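Local coordinates for protein immunoreactive 84kD antigen PG93 (Porphyromonas gingivalis, PDB 5M11) that serves as an essential cell-surface component of the type IX secretion system and binds zinc and calcium ions, at residues A[528-534]-A[547-553]; A[588-592]-A[603-608]; A[631-637]-A[651-657]. All blocks are in the same frame, centred on the assembly; numbering follows the deposited sequence.

Contact 1: residues A[528-534]-A[547-553]; sequences IGHKTIY and GSDIGIF
With chi1 at 62°, Asp-549 sets its carboxylate between its own backbone N and carbonyl carbon, where OD1 meets the backbone of Lys-531 and Thr-532; chi1 of 49° does the equivalent for Phe-553, standing its ring up against Ile-528, His-530 and Ile-533. These two groups show how a turn and the strand after it can hold, by polar and apolar means at once, the loop that leads into strand 533-538. Asp-549 OD1 takes two amides: Lys-531 N at 2.8 Å, on the syn side, and Thr-532 N at 3.2 Å, from above the carboxylate plane. The aliphatic part of Lys-531 runs across the other oxygen, its CG lying 3.6 Å from Asp-549 OD2. Around the Phe-553 ring, Ile-528 CG2 sits over one face, 4.0 Å from the centroid, while the His-530 ring is nearly parallel but slid so far that the two barely overlap. Ile-533 CD1 also reaches Phe-553 CZ, at 3.5 Å. The turn is braced from within, since Ser-548 OG accepts from Ile-550 N in an ST turn and donates to Gly-551 O. Where the strands begin to pair, Tyr-534 N bonds Gly-547 O at 2.9 Å, and the loop is thus joined to strands 544-548 and 551-555 of one antiparallel, blade-like sheet. Two amides on one oxygen would probably favour the ionised form of Asp-549, and they tie loop to turn through the main chain.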
loop_
_atom_site.group_PDB
_atom_site.type_symbol
_atom_site.label_atom_id
_atom_site.label_comp_id
_atom_site.label_asym_id
_atom_site.label_seq_id
_atom_site.Cartn_x
_atom_site.Cartn_y
_atom_site.Cartn_z
ATOM N N ILE A 528 27.479 14.969 -11.869
ATOM C CA ILE A 528 26.745 14.809 -10.604
ATOM C C ILE A 528 27.020 13.382 -10.068
ATOM O O ILE A 528 27.410 13.222 -8.902
ATOM C CB ILE A 528 25.226 15.137 -10.735
ATOM C CG1 ILE A 528 24.989 16.624 -11.096
ATOM C CG2 ILE A 528 24.450 14.745 -9.473
ATOM C CD1 ILE A 528 25.516 17.715 -10.070
ATOM N N GLY A 529 26.902 12.394 -10.953
ATOM C CA GLY A 529 27.181 10.999 -10.636
ATOM C C GLY A 529 25.973 10.100 -10.662
ATOM O O GLY A 529 26.086 8.918 -10.329
ATOM N N HIS A 530 24.806 10.664 -11.047
ATOM C CA HIS A 530 23.531 9.954 -11.140
ATOM C C HIS A 530 23.583 8.881 -12.226
ATOM O O HIS A 530 24.160 9.098 -13.300
ATOM C CB HIS A 530 22.368 10.925 -11.397
ATOM C CG HIS A 530 22.428 11.657 -12.711
ATOM N ND1 HIS A 530 22.045 11.048 -13.898
ATOM C CD2 HIS A 530 22.747 12.946 -12.968
ATOM C CE1 HIS A 530 22.187 11.970 -14.835
ATOM N NE2 HIS A 530 22.600 13.128 -14.322
ATOM N N LYS A 531 23.005 7.720 -11.915
ATOM C CA LYS A 531 22.941 6.579 -12.820
ATOM C C LYS A 531 21.587 6.612 -13.552
ATOM O O LYS A 531 21.560 6.533 -14.783
ATOM C CB LYS A 531 23.185 5.258 -12.061
ATOM C CG LYS A 531 24.613 5.134 -11.493
ATOM C CD LYS A 531 24.858 3.830 -10.723
ATOM C CE LYS A 531 25.480 2.715 -11.544
ATOM N NZ LYS A 531 25.630 1.449 -10.760
ATOM N N THR A 532 20.481 6.815 -12.809
ATOM C CA THR A 532 19.139 6.928 -13.379
ATOM C C THR A 532 18.401 8.078 -12.708
ATOM O O THR A 532 18.594 8.291 -11.515
ATOM C CB THR A 532 18.357 5.599 -13.240
ATOM O OG1 THR A 532 19.148 4.526 -13.760
ATOM C CG2 THR A 532 17.009 5.629 -13.983
ATOM N N ILE A 533 17.560 8.814 -13.485
ATOM C CA ILE A 533 16.675 9.900 -13.039
ATOM C C ILE A 533 15.277 9.315 -12.938
ATOM O O ILE A 533 14.736 8.854 -13.944
ATOM C CB ILE A 533 16.718 11.133 -13.987
ATOM C CG1 ILE A 533 18.153 11.658 -14.215
ATOM C CG2 ILE A 533 15.768 12.244 -13.502
ATOM C CD1 ILE A 533 18.884 12.173 -12.964
ATOM N N TYR A 534 14.705 9.285 -11.726
ATOM C CA TYR A 534 13.396 8.650 -11.519
ATOM C C TYR A 534 12.263 9.640 -11.431
ATOM O O TYR A 534 11.155 9.307 -11.845
ATOM C CB TYR A 534 13.394 7.778 -10.253
ATOM C CG TYR A 534 14.469 6.714 -10.209
ATOM C CD1 TYR A 534 14.428 5.618 -11.068
ATOM C CD2 TYR A 534 15.495 6.773 -9.274
ATOM C CE1 TYR A 534 15.404 4.624 -11.019
ATOM C CE2 TYR A 534 16.486 5.792 -9.225
ATOM C CZ TYR A 534 16.434 4.716 -10.099
ATOM O OH TYR A 534 17.410 3.747 -10.067
ATOM N N GLY A 547 15.103 13.814 -8.947
ATOM C CA GLY A 547 15.502 12.786 -8.009
ATOM C C GLY A 547 16.115 11.641 -8.762
ATOM O O GLY A 547 15.700 11.339 -9.884
ATOM N N SER A 548 17.113 11.017 -8.156
ATOM C CA SER A 548 17.864 9.925 -8.750
ATOM C C SER A 548 18.178 8.822 -7.721
ATOM O O SER A 548 17.645 8.825 -6.608
ATOM C CB SER A 548 19.165 10.474 -9.344
ATOM O OG SER A 548 20.117 10.809 -8.345
ATOM N N ASP A 549 19.064 7.895 -8.105
ATOM C CA ASP A 549 19.555 6.817 -7.264
ATOM C C ASP A 549 20.541 7.359 -6.194
ATOM O O ASP A 549 20.748 6.696 -5.174
ATOM C CB ASP A 549 20.256 5.770 -8.150
ATOM C CG ASP A 549 21.466 6.319 -8.891
ATOM O OD1 ASP A 549 21.278 7.207 -9.772
ATOM O OD2 ASP A 549 22.600 5.900 -8.561
ATOM N N ILE A 550 21.158 8.544 -6.442
ATOM C CA ILE A 550 22.147 9.151 -5.542
ATOM C C ILE A 550 21.583 10.402 -4.804
ATOM O O ILE A 550 22.346 11.147 -4.184
ATOM C CB ILE A 550 23.471 9.478 -6.294
ATOM C CG1 ILE A 550 23.285 10.595 -7.347
ATOM C CG2 ILE A 550 24.098 8.218 -6.904
ATOM C CD1 ILE A 550 24.534 11.413 -7.634
ATOM N N GLY A 551 20.265 10.601 -4.856
ATOM C CA GLY A 551 19.615 11.719 -4.181
ATOM C C GLY A 551 18.892 12.713 -5.068
ATOM O O GLY A 551 18.518 12.402 -6.203
ATOM N N ILE A 552 18.692 13.927 -4.543
ATOM C CA ILE A 552 17.970 14.990 -5.237
ATOM C C ILE A 552 18.939 16.133 -5.648
ATOM O O ILE A 552 19.984 16.305 -5.022
ATOM C CB ILE A 552 16.797 15.468 -4.320
ATOM C CG1 ILE A 552 15.669 16.113 -5.152
ATOM C CG2 ILE A 552 17.269 16.366 -3.143
ATOM C CD1 ILE A 552 14.359 16.379 -4.392
ATOM N N PHE A 553 18.583 16.885 -6.720
ATOM C CA PHE A 553 19.335 18.032 -7.282
ATOM C C PHE A 553 18.481 18.823 -8.282
ATOM O O PHE A 553 17.713 18.232 -9.048
ATOM C CB PHE A 553 20.674 17.614 -7.941
ATOM C CG PHE A 553 20.614 16.455 -8.909
ATOM C CD1 PHE A 553 20.393 16.670 -10.262
ATOM C CD2 PHE A 553 20.792 15.148 -8.465
ATOM C CE1 PHE A 553 20.346 15.596 -11.154
ATOM C CE2 PHE A 553 20.721 14.076 -9.356
ATOM C CZ PHE A 553 20.508 14.307 -10.693
#

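Contact 2: residues A[588-592]-A[603-608]; sequences VTVTD and VATQGT
The carbonyl oxygen of Ala-604 is gripped by two successive amides of the opposing strand, Thr-591 N at 3.1 Å and, weakly, Asp-592 N at 3.4 Å. Two residues facing one is the defining feature of a classic beta bulge, and this hairpin illustrates how such a step can be absorbed while pairing continues. Within the bulge, Ala-604 N returns a bond to Asp-592 O; before it, Gln-606 N meets Thr-589 O at 2.8 Å in a nearly straight approach (N-H...O 171°). Val-590 and Thr-605 form the non-hydrogen-bonded pair between. The Val-590 side chain crosses that of Val-603 at about a right angle, with the two CG1 atoms 3.7 Å apart. At the hairpin's other end, Val-588 and Thr-608 reach toward each other tip to tip, and Val-588 CG1 also packs on Thr-605 CG2. Thr-605 OG1 holds the following turn in an ST motif: it accepts from Thr-608 N and, at 2.7 Å, from Thr-608 OG1, and also bonds Gly-609 O. Alongside the strands, Thr-589 and Gln-606 point the same way, CG2 of the threonine against OE1 of the glutamine. A chi1 of 56° turns Thr-591 OG1 over Ala-604 and leaves it bonded to Ile-636 O, while Asp-592 OD2 accepts from Leu-639 N. Asp-592 binds zinc in a structure of this protein; here the nearby ion, about 4 Å from its nearest side-chain atom, is not coordinated by it. The hairpin is the first half of a four-stranded antiparallel sheet, continued by strands 610-613 and 620-624, and it stands between strand 544-548, whose Ser-548 bonds Val-590, and strand 636-642.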
loop_
_atom_site.group_PDB
_atom_site.type_symbol
_atom_site.label_atom_id
_atom_site.label_comp_id
_atom_site.label_asym_id
_atom_site.label_seq_id
_atom_site.Cartn_x
_atom_site.Cartn_y
_atom_site.Cartn_z
ATOM N N VAL A 588 20.435 7.690 -1.563
ATOM C CA VAL A 588 19.019 7.427 -1.306
ATOM C C VAL A 588 18.287 7.508 -2.646
ATOM O O VAL A 588 18.349 8.552 -3.310
ATOM C CB VAL A 588 18.439 8.425 -0.270
ATOM C CG1 VAL A 588 16.921 8.390 -0.250
ATOM C CG2 VAL A 588 18.992 8.171 1.121
ATOM N N THR A 589 17.601 6.420 -3.048
ATOM C CA THR A 589 16.848 6.369 -4.309
ATOM C C THR A 589 15.523 7.133 -4.137
ATOM O O THR A 589 14.659 6.731 -3.355
ATOM C CB THR A 589 16.680 4.919 -4.753
ATOM O OG1 THR A 589 17.979 4.397 -5.038
ATOM C CG2 THR A 589 15.798 4.776 -5.967
ATOM N N VAL A 590 15.402 8.263 -4.856
ATOM C CA VAL A 590 14.236 9.159 -4.846
ATOM C C VAL A 590 13.301 8.743 -6.006
ATOM O O VAL A 590 13.697 8.788 -7.176
ATOM C CB VAL A 590 14.652 10.670 -4.905
ATOM C CG1 VAL A 590 13.453 11.588 -5.160
ATOM C CG2 VAL A 590 15.374 11.088 -3.633
ATOM N N THR A 591 12.065 8.335 -5.651
ATOM C CA THR A 591 11.035 7.832 -6.566
ATOM C C THR A 591 10.077 8.952 -7.038
ATOM O O THR A 591 9.675 8.946 -8.206
ATOM C CB THR A 591 10.272 6.701 -5.888
ATOM O OG1 THR A 591 9.757 7.194 -4.659
ATOM C CG2 THR A 591 11.146 5.497 -5.598
ATOM N N ASP A 592 9.704 9.902 -6.146
ATOM C CA ASP A 592 8.815 11.008 -6.529
ATOM C C ASP A 592 9.115 12.293 -5.771
ATOM O O ASP A 592 9.689 12.271 -4.671
ATOM C CB ASP A 592 7.315 10.653 -6.375
ATOM C CG ASP A 592 6.422 11.228 -7.487
ATOM O OD1 ASP A 592 6.955 11.937 -8.382
ATOM O OD2 ASP A 592 5.205 10.938 -7.484
ATOM N N VAL A 603 9.341 14.788 -0.716
ATOM C CA VAL A 603 10.168 13.779 -1.367
ATOM C C VAL A 603 9.847 12.350 -0.890
ATOM O O VAL A 603 10.044 12.020 0.289
ATOM C CB VAL A 603 11.663 14.077 -1.158
ATOM C CG1 VAL A 603 12.515 13.090 -1.941
ATOM C CG2 VAL A 603 12.006 15.519 -1.537
ATOM N N ALA A 604 9.398 11.501 -1.838
ATOM C CA ALA A 604 9.186 10.071 -1.653
ATOM C C ALA A 604 10.472 9.347 -1.996
ATOM O O ALA A 604 11.103 9.656 -3.018
ATOM C CB ALA A 604 8.081 9.591 -2.554
ATOM N N THR A 605 10.874 8.399 -1.143
ATOM C CA THR A 605 12.089 7.603 -1.316
ATOM C C THR A 605 11.805 6.086 -1.282
ATOM O O THR A 605 10.821 5.623 -0.701
ATOM C CB THR A 605 13.163 7.945 -0.235
ATOM O OG1 THR A 605 12.866 7.290 1.007
ATOM C CG2 THR A 605 13.379 9.447 -0.042
ATOM N N GLN A 606 12.727 5.324 -1.865
ATOM C CA GLN A 606 12.710 3.874 -1.863
ATOM C C GLN A 606 13.554 3.420 -0.678
ATOM O O GLN A 606 14.778 3.426 -0.769
ATOM C CB GLN A 606 13.249 3.347 -3.209
ATOM C CG GLN A 606 13.306 1.835 -3.342
ATOM C CD GLN A 606 13.189 1.429 -4.787
ATOM O OE1 GLN A 606 14.165 1.459 -5.553
ATOM N NE2 GLN A 606 11.979 1.056 -5.193
ATOM N N GLY A 607 12.891 3.162 0.449
ATOM C CA GLY A 607 13.500 2.649 1.674
ATOM C C GLY A 607 13.823 3.561 2.844
ATOM O O GLY A 607 14.309 3.063 3.862
ATOM N N THR A 608 13.623 4.881 2.739
ATOM C CA THR A 608 13.976 5.760 3.877
ATOM C C THR A 608 12.801 6.711 4.283
ATOM O O THR A 608 13.006 7.710 4.985
ATOM C CB THR A 608 15.284 6.552 3.606
ATOM O OG1 THR A 608 15.104 7.440 2.500
ATOM C CG2 THR A 608 16.495 5.652 3.383
#

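Contact 3: residues A[631-637]-A[651-657]; sequences LLSNNIL and GTADGLM. With CA (calcium ion), chain L.
The carboxylate of Asp-654 meets Ser-633 CB at its OD2 end, 3.5 Å away and only some 14° out of the carboxylate plane. The same OD2 binds a calcium ion at 2.4 Å, the metal standing about 40° out of that plane; OD1 stays 3.2 Å from the calcium, so one oxygen does the binding. Near the amide of Asn-635, Ala-653 CB passes ND2 at a looser distance. The metal ligand sits in a type I beta turn, Thr-652 to Gly-655, closed by Gly-655 N to Thr-652 O and reinforced by Thr-652 OG1, which shares Gly-655 O with Thr-652 N and donates to it in the carbonyl plane at 2.7 Å. Ser-633 OG accepts from Asn-635 N, an ST turn. Main-chain bonds join the two segments, Ala-653 N to Asn-635 O at 2.8 Å and Leu-637 N to Gly-651 O. Next to the turn, Leu-631, Leu-632 and Met-657 pack together. Chi1 of -76° and an extended chi2 carry Met-657 SD to Leu-632 N, a weak hydrogen bond of 3.3 Å, while chi3 leaves CE beside Leu-631 CA. The N-terminal strand 13-16 forms the edge of the sheet 636-660, an arrangement resembling the Velcro closure of beta-propellers.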
loop_
_atom_site.group_PDB
_atom_site.type_symbol
_atom_site.label_atom_id
_atom_site.label_comp_id
_atom_site.label_asym_id
_atom_site.label_seq_id
_atom_site.Cartn_x
_atom_site.Cartn_y
_atom_site.Cartn_z
ATOM N N LEU A 631 2.973 5.964 8.821
ATOM C CA LEU A 631 3.357 5.589 7.451
ATOM C C LEU A 631 3.450 4.050 7.305
ATOM O O LEU A 631 4.139 3.372 8.084
ATOM C CB LEU A 631 4.680 6.269 7.046
ATOM C CG LEU A 631 5.167 6.105 5.604
ATOM C CD1 LEU A 631 4.379 6.967 4.640
ATOM C CD2 LEU A 631 6.611 6.480 5.487
ATOM N N LEU A 632 2.678 3.509 6.336
ATOM C CA LEU A 632 2.528 2.065 6.074
ATOM C C LEU A 632 3.846 1.378 5.651
ATOM O O LEU A 632 4.123 0.267 6.117
ATOM C CB LEU A 632 1.432 1.814 5.019
ATOM C CG LEU A 632 -0.020 1.956 5.494
ATOM C CD1 LEU A 632 -0.981 1.938 4.318
ATOM C CD2 LEU A 632 -0.397 0.848 6.477
ATOM N N SER A 633 4.644 2.032 4.783
ATOM C CA SER A 633 5.899 1.480 4.296
ATOM C C SER A 633 6.921 2.578 4.043
ATOM O O SER A 633 6.547 3.674 3.613
ATOM C CB SER A 633 5.659 0.693 3.012
ATOM O OG SER A 633 6.865 0.264 2.404
ATOM N N ASN A 634 8.221 2.273 4.281
ATOM C CA ASN A 634 9.328 3.202 3.999
ATOM C C ASN A 634 9.612 3.263 2.482
ATOM O O ASN A 634 10.326 4.162 2.040
ATOM C CB ASN A 634 10.609 2.815 4.764
ATOM C CG ASN A 634 10.550 3.001 6.265
ATOM O OD1 ASN A 634 9.909 3.922 6.783
ATOM N ND2 ASN A 634 11.271 2.152 6.995
ATOM N N ASN A 635 9.066 2.299 1.695
ATOM C CA ASN A 635 9.212 2.259 0.245
ATOM C C ASN A 635 7.947 2.880 -0.384
ATOM O O ASN A 635 6.881 2.249 -0.430
ATOM C CB ASN A 635 9.500 0.831 -0.263
ATOM C CG ASN A 635 9.700 0.679 -1.768
ATOM O OD1 ASN A 635 9.725 1.649 -2.557
ATOM N ND2 ASN A 635 9.840 -0.566 -2.205
ATOM N N ILE A 636 8.085 4.161 -0.813
ATOM C CA ILE A 636 7.043 4.979 -1.433
ATOM C C ILE A 636 7.290 5.004 -2.933
ATOM O O ILE A 636 8.383 5.347 -3.368
ATOM C CB ILE A 636 6.985 6.417 -0.829
ATOM C CG1 ILE A 636 7.003 6.386 0.718
ATOM C CG2 ILE A 636 5.762 7.215 -1.380
ATOM C CD1 ILE A 636 7.358 7.689 1.362
ATOM N N LEU A 637 6.266 4.657 -3.711
ATOM C CA LEU A 637 6.322 4.543 -5.168
ATOM C C LEU A 637 5.877 5.812 -5.887
ATOM O O LEU A 637 6.393 6.105 -6.974
ATOM C CB LEU A 637 5.437 3.358 -5.611
ATOM C CG LEU A 637 6.140 1.997 -5.706
ATOM C CD1 LEU A 637 6.451 1.414 -4.335
ATOM C CD2 LEU A 637 5.318 1.025 -6.511
ATOM N N GLY A 651 1.453 7.018 -2.136
ATOM C CA GLY A 651 1.347 5.675 -2.676
ATOM C C GLY A 651 2.481 4.812 -2.173
ATOM O O GLY A 651 3.545 4.795 -2.792
ATOM N N THR A 652 2.313 4.144 -1.013
ATOM C CA THR A 652 3.390 3.282 -0.491
ATOM C C THR A 652 3.298 1.912 -1.155
ATOM O O THR A 652 2.273 1.579 -1.756
ATOM C CB THR A 652 3.413 3.157 1.063
ATOM O OG1 THR A 652 2.256 2.467 1.559
ATOM C CG2 THR A 652 3.602 4.489 1.768
ATOM N N ALA A 653 4.359 1.107 -1.020
ATOM C CA ALA A 653 4.401 -0.249 -1.573
ATOM C C ALA A 653 3.297 -1.140 -0.948
ATOM O O ALA A 653 2.894 -2.142 -1.547
ATOM C CB ALA A 653 5.781 -0.859 -1.340
ATOM N N ASP A 654 2.791 -0.727 0.235
ATOM C CA ASP A 654 1.740 -1.401 0.992
ATOM C C ASP A 654 0.394 -0.627 0.954
ATOM O O ASP A 654 -0.439 -0.814 1.832
ATOM C CB ASP A 654 2.200 -1.628 2.448
ATOM C CG ASP A 654 3.157 -2.794 2.595
ATOM O OD1 ASP A 654 2.675 -3.942 2.732
ATOM O OD2 ASP A 654 4.388 -2.564 2.550
ATOM N N GLY A 655 0.182 0.215 -0.057
ATOM C CA GLY A 655 -1.079 0.940 -0.204
ATOM C C GLY A 655 -1.099 2.448 -0.031
ATOM O O GLY A 655 -0.100 3.069 0.333
ATOM N N LEU A 656 -2.282 3.029 -0.258
ATOM C CA LEU A 656 -2.534 4.457 -0.198
ATOM C C LEU A 656 -2.777 4.991 1.214
ATOM O O LEU A 656 -3.493 4.410 2.036
ATOM C CB LEU A 656 -3.722 4.836 -1.097
ATOM C CG LEU A 656 -3.797 6.301 -1.546
ATOM C CD1 LEU A 656 -2.626 6.660 -2.432
ATOM C CD2 LEU A 656 -5.107 6.581 -2.240
ATOM N N MET A 657 -2.206 6.175 1.432
ATOM C CA MET A 657 -2.246 6.970 2.654
ATOM C C MET A 657 -2.459 8.436 2.312
ATOM O O MET A 657 -2.191 8.844 1.176
ATOM C CB MET A 657 -0.925 6.829 3.407
ATOM C CG MET A 657 -0.771 5.554 4.111
ATOM S SD MET A 657 0.503 5.752 5.359
ATOM C CE MET A 657 -0.512 6.126 6.763
HETATM CA CA CA L . 5.511 -3.903 4.195
#

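How the contacts relate
Each contact lies at the first hairpin of a blade-like sheet, and the three succeed one another along the chain. Contacts 1 and 3 join the loop entering the first strand, and that strand's start, to the end of the second strand, the turn and the third strand; contact 2 pairs the two hairpin strands themselves. Contact 3, about 5 Å from the centre of the chain, is the most buried; contacts 1 and 2 are partly buried, their centres about 25 and 15 Å out. Contact 2 is bonded through its backbone to both neighbours, which do not touch each other. An aspartate is amide acceptor in contact 1, bulge residue in contact 2, calcium ligand in contact 3.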